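Local coordinates for cell division control protein 4 (Saccharomyces cerevisiae, PDB 3V7D), which serves as the SCF ubiquitin ligase subunit that recognises phosphorylated targets such as the CDK inhibitor SIC1 for ubiquitination and proteasomal degradation, at residues T126-E131 with I436-F441. The protein carries 1 engineered substitution. Numbering follows the deposited sequence.
Sequences TCLQFE and IWSVNF
Leu128 and Phe130 meet Ser438 and Asn440 where the innermost strands of two neighbouring blades of the WD40 beta-propeller run side by side, nearly parallel at 17°, with no direct hydrogen bond between them. The small Ser438 is consistent with close strands here: its OG lies 3.2 Å from Leu128 CB. Leu128, branched and apolar, reaches further along, setting CD2 3.9 Å from Asn440 CB. The amide of Asn440 stands almost perpendicular to the Phe130 ring, 83° between planes, and brings Asn440 OD1 to the ring edge, 3.6 Å from Phe130 CD2. With CG anti to the backbone N, chi1 -166°, Asn440 reaches toward Phe130, whose CG is also anti. The other end of the amide is bridged by a water, which accepts from Asn440 ND2 and donates to Leu128 O; a leucine in place of Asn440 would probably leave this water without its amide donor and lose this bridge between the strands. Farther out, Thr445 and Ser149 pack on Phe130, and Tyr400 of the preceding blade touches Asn440. Leu128 O also accepts a weak hydrogen bond from Gln129 NE2 of its own strand, at 3.3 Å.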
loop_
_atom_site.group_PDB
_atom_site.type_symbol
_atom_site.label_atom_id
_atom_site.label_comp_id
_atom_site.label_asym_id
_atom_site.label_seq_id
_atom_site.Cartn_x
_atom_site.Cartn_y
_atom_site.Cartn_z
ATOM N N THR B 126 19.877 -17.259 -2.518
ATOM C CA THR B 126 19.336 -17.067 -3.863
ATOM C C THR B 126 17.892 -16.587 -3.879
ATOM O O THR B 126 17.444 -15.989 -4.853
ATOM C CB THR B 126 19.417 -18.361 -4.688
ATOM O OG1 THR B 126 18.611 -19.372 -4.068
ATOM C CG2 THR B 126 20.858 -18.840 -4.778
ATOM N N CYS B 127 17.157 -16.864 -2.811
ATOM C CA CYS B 127 15.752 -16.489 -2.765
ATOM C C CYS B 127 15.232 -16.406 -1.340
ATOM O O CYS B 127 15.721 -17.092 -0.441
ATOM C CB CYS B 127 14.900 -17.450 -3.601
ATOM S SG CYS B 127 15.210 -19.210 -3.297
ATOM N N LEU B 128 14.240 -15.544 -1.148
ATOM C CA LEU B 128 13.653 -15.310 0.162
ATOM C C LEU B 128 12.167 -15.019 0.026
ATOM O O LEU B 128 11.751 -14.254 -0.843
ATOM C CB LEU B 128 14.351 -14.139 0.862
ATOM C CG LEU B 128 13.951 -13.807 2.306
ATOM C CD1 LEU B 128 15.142 -13.257 3.075
ATOM C CD2 LEU B 128 12.795 -12.812 2.362
ATOM N N GLN B 129 11.379 -15.646 0.891
ATOM C CA GLN B 129 9.966 -15.330 1.029
ATOM C C GLN B 129 9.728 -14.863 2.452
ATOM O O GLN B 129 10.358 -15.358 3.388
ATOM C CB GLN B 129 9.103 -16.559 0.744
ATOM C CG GLN B 129 9.015 -16.949 -0.719
ATOM C CD GLN B 129 8.140 -16.003 -1.521
ATOM O OE1 GLN B 129 6.927 -16.200 -1.624
ATOM N NE2 GLN B 129 8.751 -14.969 -2.092
ATOM N N PHE B 130 8.829 -13.901 2.613
ATOM C CA PHE B 130 8.452 -13.414 3.931
ATOM C C PHE B 130 6.941 -13.274 3.972
ATOM O O PHE B 130 6.392 -12.296 3.471
ATOM C CB PHE B 130 9.112 -12.062 4.209
ATOM C CG PHE B 130 8.786 -11.490 5.560
ATOM C CD1 PHE B 130 8.444 -12.317 6.618
ATOM C CD2 PHE B 130 8.815 -10.121 5.769
ATOM C CE1 PHE B 130 8.139 -11.792 7.857
ATOM C CE2 PHE B 130 8.512 -9.590 7.009
ATOM C CZ PHE B 130 8.173 -10.427 8.054
ATOM N N GLU B 131 6.273 -14.271 4.544
ATOM C CA GLU B 131 4.815 -14.279 4.658
ATOM C C GLU B 131 4.424 -15.024 5.928
ATOM O O GLU B 131 5.157 -15.906 6.384
ATOM C CB GLU B 131 4.162 -15.004 3.468
ATOM C CG GLU B 131 4.610 -14.576 2.072
ATOM C CD GLU B 131 4.108 -13.198 1.683
ATOM O OE1 GLU B 131 4.714 -12.581 0.782
ATOM O OE2 GLU B 131 3.109 -12.733 2.276
ATOM N N ILE B 436 24.026 -7.683 0.340
ATOM C CA ILE B 436 22.628 -7.868 0.700
ATOM C C ILE B 436 21.984 -8.687 -0.405
ATOM O O ILE B 436 21.783 -8.190 -1.508
ATOM C CB ILE B 436 21.887 -6.527 0.818
ATOM C CG1 ILE B 436 22.723 -5.522 1.618
ATOM C CG2 ILE B 436 20.505 -6.737 1.439
ATOM C CD1 ILE B 436 22.929 -5.915 3.062
ATOM N N TRP B 437 21.677 -9.948 -0.120
ATOM C CA TRP B 437 21.169 -10.838 -1.156
ATOM C C TRP B 437 19.674 -10.658 -1.384
ATOM O O TRP B 437 19.200 -10.712 -2.514
ATOM C CB TRP B 437 21.492 -12.298 -0.829
ATOM C CG TRP B 437 22.966 -12.572 -0.753
ATOM C CD1 TRP B 437 23.656 -13.075 0.313
ATOM C CD2 TRP B 437 23.937 -12.337 -1.783
ATOM N NE1 TRP B 437 24.992 -13.177 0.006
ATOM C CE2 TRP B 437 25.190 -12.727 -1.272
ATOM C CE3 TRP B 437 23.864 -11.838 -3.088
ATOM C CZ2 TRP B 437 26.360 -12.635 -2.020
ATOM C CZ3 TRP B 437 25.030 -11.745 -3.829
ATOM C CH2 TRP B 437 26.260 -12.142 -3.293
ATOM N N SER B 438 18.931 -10.436 -0.308
ATOM C CA SER B 438 17.490 -10.300 -0.423
ATOM C C SER B 438 16.936 -9.495 0.740
ATOM O O SER B 438 17.335 -9.694 1.885
ATOM C CB SER B 438 16.831 -11.679 -0.476
ATOM O OG SER B 438 15.447 -11.563 -0.742
ATOM N N VAL B 439 16.025 -8.575 0.438
ATOM C CA VAL B 439 15.394 -7.768 1.468
ATOM C C VAL B 439 13.873 -7.755 1.279
ATOM O O VAL B 439 13.368 -7.760 0.157
ATOM C CB VAL B 439 15.976 -6.322 1.516
ATOM C CG1 VAL B 439 15.433 -5.465 0.376
ATOM C CG2 VAL B 439 15.660 -5.674 2.840
ATOM N N ASN B 440 13.152 -7.764 2.392
ATOM C CA ASN B 440 11.697 -7.814 2.376
ATOM C C ASN B 440 11.207 -7.215 3.683
ATOM O O ASN B 440 11.801 -7.446 4.738
ATOM C CB ASN B 440 11.228 -9.269 2.246
ATOM C CG ASN B 440 9.749 -9.391 1.878
ATOM O OD1 ASN B 440 8.891 -8.736 2.466
ATOM N ND2 ASN B 440 9.451 -10.245 0.897
ATOM N N PHE B 441 10.144 -6.424 3.625
ATOM C CA PHE B 441 9.573 -5.907 4.862
ATOM C C PHE B 441 8.057 -5.815 4.814
ATOM O O PHE B 441 7.462 -5.684 3.747
ATOM C CB PHE B 441 10.196 -4.554 5.249
ATOM C CG PHE B 441 9.836 -3.420 4.325
ATOM C CD1 PHE B 441 8.657 -2.704 4.502
ATOM C CD2 PHE B 441 10.686 -3.055 3.295
ATOM C CE1 PHE B 441 8.328 -1.657 3.656
ATOM C CE2 PHE B 441 10.366 -2.006 2.445
ATOM C CZ PHE B 441 9.184 -1.309 2.626
HETATM O O HOH W 1 11.101 -11.639 -1.043
#